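Local coordinates for protein putative archaeal ammonia monooxygenase subunit B (Candidatus Nitrosocaldus yellowstonii, PDB 4O65) that forms a copper-binding cupredoxin domain of the B subunit of an archaeal monooxygenase that probably oxidises ammonia, at residues A28-R33 with R56-I61; Q45-G50 with R90-S95. One frame throughout, in Å; residues are numbered along the deposited sequence.

Contact 1 of 2, residues A28-R33 with R56-I61; sequences AEFAKR and RQDVLI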
# COMPACT_ATOMS: atom_id res chain seq x y z
N ALA A 28 15.19 2.41 2.04
CA ALA A 28 16.65 2.63 2.05
C ALA A 28 17.20 3.07 3.42
O ALA A 28 18.30 2.60 3.84
CB ALA A 28 17.06 3.61 0.93
N GLU A 29 16.49 3.99 4.09
CA GLU A 29 16.97 4.47 5.41
C GLU A 29 16.98 3.28 6.41
O GLU A 29 17.92 3.14 7.20
CB GLU A 29 16.08 5.58 5.98
CG GLU A 29 16.66 6.27 7.22
CD GLU A 29 17.96 7.02 6.96
OE1 GLU A 29 18.72 7.14 7.92
OE2 GLU A 29 18.25 7.48 5.82
N PHE A 30 15.96 2.44 6.31
CA PHE A 30 15.91 1.24 7.17
C PHE A 30 17.05 0.26 6.85
O PHE A 30 17.72 -0.23 7.77
CB PHE A 30 14.57 0.50 7.05
CG PHE A 30 14.57 -0.77 7.85
CD1 PHE A 30 14.50 -0.74 9.25
CD2 PHE A 30 14.67 -2.02 7.18
CE1 PHE A 30 14.50 -1.93 10.00
CE2 PHE A 30 14.66 -3.21 7.94
CZ PHE A 30 14.56 -3.15 9.34
N ALA A 31 17.31 0.05 5.56
CA ALA A 31 18.45 -0.81 5.14
C ALA A 31 19.77 -0.27 5.65
O ALA A 31 20.64 -1.02 6.15
CB ALA A 31 18.47 -0.95 3.63
N LYS A 32 19.96 1.03 5.48
CA LYS A 32 21.21 1.68 5.93
C LYS A 32 21.40 1.45 7.45
O LYS A 32 22.52 1.13 7.90
CB LYS A 32 21.16 3.19 5.58
CG LYS A 32 22.29 4.03 6.17
CD LYS A 32 22.22 5.47 5.68
CE LYS A 32 23.51 6.20 6.05
NZ LYS A 32 23.36 7.67 5.82
N ARG A 33 20.35 1.67 8.22
CA ARG A 33 20.43 1.64 9.71
C ARG A 33 20.69 0.20 10.16
O ARG A 33 21.43 -0.06 11.12
CB ARG A 33 19.11 2.17 10.35
CG ARG A 33 19.02 3.70 10.17
CD ARG A 33 17.80 4.34 10.84
NE ARG A 33 17.71 5.75 10.47
CZ ARG A 33 16.82 6.64 10.96
NH1 ARG A 33 15.94 6.29 11.88
NH2 ARG A 33 16.83 7.90 10.51
N ARG A 56 10.48 -3.58 10.84
CA ARG A 56 10.81 -2.69 9.69
C ARG A 56 10.15 -1.35 9.89
O ARG A 56 8.91 -1.24 9.83
CB ARG A 56 10.17 -3.31 8.43
CG ARG A 56 10.96 -4.44 7.86
CD ARG A 56 10.26 -4.97 6.62
NE ARG A 56 10.25 -3.96 5.53
CZ ARG A 56 9.91 -4.25 4.29
NH1 ARG A 56 9.50 -5.49 4.01
NH2 ARG A 56 9.98 -3.31 3.33
N GLN A 57 10.95 -0.29 9.97
CA GLN A 57 10.41 1.04 10.24
C GLN A 57 9.93 1.72 8.96
O GLN A 57 9.48 2.85 9.02
CB GLN A 57 11.47 1.97 10.88
CG GLN A 57 11.49 1.84 12.40
CD GLN A 57 12.14 0.55 12.76
OE1 GLN A 57 13.27 0.31 12.38
NE2 GLN A 57 11.43 -0.29 13.56
N ASP A 58 9.96 1.01 7.83
CA ASP A 58 9.45 1.54 6.58
C ASP A 58 8.05 1.03 6.21
O ASP A 58 7.52 1.37 5.12
CB ASP A 58 10.42 1.19 5.40
CG ASP A 58 10.53 -0.28 5.17
OD1 ASP A 58 10.64 -1.05 6.19
OD2 ASP A 58 10.57 -0.68 3.98
N VAL A 59 7.45 0.22 7.09
CA VAL A 59 6.23 -0.50 6.71
C VAL A 59 4.99 0.15 7.32
O VAL A 59 4.94 0.46 8.51
CB VAL A 59 6.33 -1.99 7.10
CG1 VAL A 59 4.98 -2.70 6.97
CG2 VAL A 59 7.40 -2.65 6.24
N LEU A 60 4.00 0.29 6.46
CA LEU A 60 2.63 0.77 6.82
C LEU A 60 1.64 -0.33 6.60
O LEU A 60 1.61 -0.93 5.49
CB LEU A 60 2.26 1.95 5.86
CG LEU A 60 0.80 2.48 6.07
CD1 LEU A 60 0.65 3.14 7.46
CD2 LEU A 60 0.59 3.52 4.96
N ILE A 61 0.77 -0.56 7.60
CA ILE A 61 -0.41 -1.39 7.43
C ILE A 61 -1.67 -0.51 7.45
O ILE A 61 -1.85 0.33 8.35
CB ILE A 61 -0.51 -2.42 8.60
CG1 ILE A 61 0.72 -3.39 8.57
CG2 ILE A 61 -1.82 -3.22 8.46
CD1 ILE A 61 0.72 -4.36 9.78
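The type I beta turn Arg56–Val59, which leads into strand 59-68 of the cupredoxin domain, receives Phe30 from helix 27-35. The ring lies with one face over the start of the turn: Arg56 CA stands 4.0 Å from the ring centroid and 21° off the ring normal, a CH-pi contact shifted toward the rim. Farther along the same arginine, Arg56 CG meets Phe30 CE2 at 3.9 Å. Phe30 CG is anti to the backbone N (chi1 176°), which slants the ring across to the start of the turn.

Gln57 comes in differently. A bend at its chi2 turns the amide back, and Gln57 OE1 sits at the edge of the ring, near its plane, 3.5 Å from Phe30 CE1 and equally close to Phe30 CD1. An oxygen beside the ring hydrogens is probably mildly attractive.

The guanidinium of Arg56 is engaged within the turn itself. Its NE donates to Asp58 OD1 at 3.0 Å and its NH2 to Asp58 OD2 at 2.8 Å, a side-on grip in which each carboxylate oxygen takes one nitrogen and both bonds are nearly straight. Val59 CG2 lies over one face of the guanidinium, while Ser118 of strand 110-119 bonds to Asp58 OD2 as well. Helix 40-47 adds Val46, which touches both Phe30 and Arg56.

The buried salt bridge probably balances the charges of Arg56 and Asp58, and its two bonds fix the guanidinium in rotation; between these two segments the helix meets the turn through the ring of Phe30.

Contact 2 of 2, residues Q45-G50 with R90-S95; sequences QVDAMG and RWEFIS
Gly50 and Ile94 bury the most surface here, and they meet through a methyl group set against bare backbone. Ile94 CG2 rests 4.0 Å from Gly50 C, and the two CA atoms, Gly50 CA and Ile94 CA, are 6.7 Å apart. The branch that makes the contact is the one anti to the backbone N of Ile94; the other branch, CG1, lies beside that N. Gly50 is where the chain leaves helical geometry after helix 40-47. Its phi of 63° is a value that favours glycine, and its N closes a type I turn by bonding to Asp47 O at 2.9 Å. Its carbonyl oxygen takes a weak bond from Arg56.

On the strand side, Ile94 belongs to a classic beta bulge: Ile94 and Ser95 together face Cys116 on strand 110-119, the neighbour of strand 91-97 in the four-stranded antiparallel sheet. Cys116 is also disulfide-bonded to Cys51, the residue that follows Gly50. The chain just past Gly50 is thus tied covalently to strand 110-119, opposite the bulge, near where Ile94 touches the glycine.

Two residues earlier in the strand, Glu92 points the same way as Ile94 and meets Asp47 of helix 40-47. With chi1 -179°, which sets CG anti to the backbone N, and an extended chain beyond it, the carboxylate of Glu92 reaches the helix, where Glu92 OE1 is 4.0 Å from Asp47 OD1. The two carboxylate planes stand 68° apart. Like charges this close would be expected to repel, but Lys27 NZ forms a salt bridge with each of these two oxygens.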
# COMPACT_ATOMS: atom_id res chain seq x y z
N GLN A 45 17.18 -8.07 1.10
CA GLN A 45 17.20 -8.65 2.43
C GLN A 45 16.07 -8.00 3.27
O GLN A 45 15.50 -8.68 4.13
CB GLN A 45 18.52 -8.39 3.13
CG GLN A 45 19.69 -9.06 2.40
CD GLN A 45 20.99 -8.78 3.13
OE1 GLN A 45 21.69 -7.84 2.81
NE2 GLN A 45 21.26 -9.56 4.16
N VAL A 46 15.84 -6.72 3.06
CA VAL A 46 14.73 -6.05 3.81
C VAL A 46 13.41 -6.69 3.31
O VAL A 46 12.49 -7.07 4.11
CB VAL A 46 14.71 -4.53 3.56
CG1 VAL A 46 13.43 -3.92 4.16
CG2 VAL A 46 15.96 -3.88 4.18
N ASP A 47 13.30 -6.81 1.99
CA ASP A 47 12.05 -7.42 1.42
C ASP A 47 11.76 -8.79 1.99
O ASP A 47 10.56 -9.15 2.20
CB ASP A 47 12.12 -7.58 -0.12
CG ASP A 47 12.17 -6.29 -0.86
OD1 ASP A 47 11.79 -5.23 -0.34
OD2 ASP A 47 12.62 -6.33 -2.02
N ALA A 48 12.80 -9.56 2.26
CA ALA A 48 12.68 -10.88 2.83
C ALA A 48 12.01 -10.89 4.22
O ALA A 48 11.44 -11.91 4.65
CB ALA A 48 14.06 -11.59 2.86
N MET A 49 12.03 -9.76 4.93
CA MET A 49 11.35 -9.67 6.22
C MET A 49 9.83 -9.68 6.06
O MET A 49 9.10 -9.92 7.05
CB MET A 49 11.80 -8.41 6.97
CG MET A 49 13.31 -8.46 7.22
SD MET A 49 13.77 -6.92 8.00
CE MET A 49 15.57 -7.04 8.16
N GLY A 50 9.34 -9.33 4.87
CA GLY A 50 7.85 -9.24 4.65
C GLY A 50 7.15 -8.20 5.48
O GLY A 50 7.75 -7.17 5.81
N ARG A 90 6.42 6.06 -5.06
CA ARG A 90 6.92 6.52 -3.77
C ARG A 90 6.64 5.50 -2.67
O ARG A 90 7.23 5.62 -1.59
CB ARG A 90 6.37 7.90 -3.42
CG ARG A 90 7.21 8.88 -4.28
CD ARG A 90 6.62 10.22 -4.61
NE ARG A 90 6.79 11.15 -3.50
CZ ARG A 90 7.88 11.86 -3.24
NH1 ARG A 90 8.96 11.76 -4.01
NH2 ARG A 90 7.88 12.68 -2.19
N TRP A 91 5.74 4.55 -2.98
CA TRP A 91 5.33 3.44 -2.07
C TRP A 91 5.35 2.17 -2.85
O TRP A 91 5.21 2.21 -4.09
CB TRP A 91 3.89 3.66 -1.58
CG TRP A 91 3.79 4.85 -0.65
CD1 TRP A 91 3.71 6.19 -1.00
CD2 TRP A 91 3.85 4.83 0.79
NE1 TRP A 91 3.69 7.00 0.10
CE2 TRP A 91 3.75 6.24 1.23
CE3 TRP A 91 3.95 3.82 1.75
CZ2 TRP A 91 3.76 6.61 2.57
CZ3 TRP A 91 3.93 4.20 3.10
CH2 TRP A 91 3.84 5.56 3.51
N GLU A 92 5.53 1.03 -2.19
CA GLU A 92 5.56 -0.27 -2.85
C GLU A 92 4.64 -1.21 -2.08
O GLU A 92 4.74 -1.27 -0.85
CB GLU A 92 7.01 -0.77 -2.72
CG GLU A 92 7.29 -2.10 -3.35
CD GLU A 92 8.77 -2.29 -3.39
OE1 GLU A 92 9.34 -2.75 -2.38
OE2 GLU A 92 9.37 -1.84 -4.39
N PHE A 93 3.81 -2.01 -2.77
CA PHE A 93 3.08 -3.07 -2.08
C PHE A 93 3.99 -4.19 -1.58
O PHE A 93 4.96 -4.60 -2.25
CB PHE A 93 1.86 -3.62 -2.85
CG PHE A 93 0.59 -2.84 -2.59
CD1 PHE A 93 -0.20 -3.12 -1.48
CD2 PHE A 93 0.26 -1.74 -3.40
CE1 PHE A 93 -1.35 -2.39 -1.20
CE2 PHE A 93 -0.89 -1.00 -3.13
CZ PHE A 93 -1.69 -1.31 -2.03
N ILE A 94 3.68 -4.63 -0.37
CA ILE A 94 4.29 -5.81 0.18
C ILE A 94 3.24 -6.93 0.08
O ILE A 94 3.59 -8.06 -0.30
CB ILE A 94 4.72 -5.62 1.65
CG1 ILE A 94 5.89 -4.62 1.72
CG2 ILE A 94 5.04 -6.99 2.32
CD1 ILE A 94 6.14 -4.08 3.12
N SER A 95 1.99 -6.64 0.47
CA SER A 95 0.97 -7.63 0.45
C SER A 95 -0.42 -6.98 0.49
O SER A 95 -0.59 -5.80 0.83
CB SER A 95 1.12 -8.65 1.61
OG SER A 95 0.90 -8.03 2.88

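Overall arrangement
The segments alternate along the chain, 28-33, 45-50, 56-61 and 90-95, and the centres of the two contacts lie about 9 Å apart. Contact 1 brings helix 27-35 to the turn that leads into strand 59-68; contact 2 brings Asp47 and Gly50, around and just after helix 40-47, to strand 91-97. Strand 110-119 runs between these two strands in the same antiparallel sheet. Arg56 joins the contacts through a probable, weak hydrogen bond, Arg56 NH1 to Gly50 O at 3.0 Å, and Arg56 CG packs 3.7 Å from Met49 SD; Val59 CG2 lies 3.6 Å from Ile94 CD1. Together they set the consecutive helices against one end of the four-stranded sheet and the turn leading into it, away from the copper.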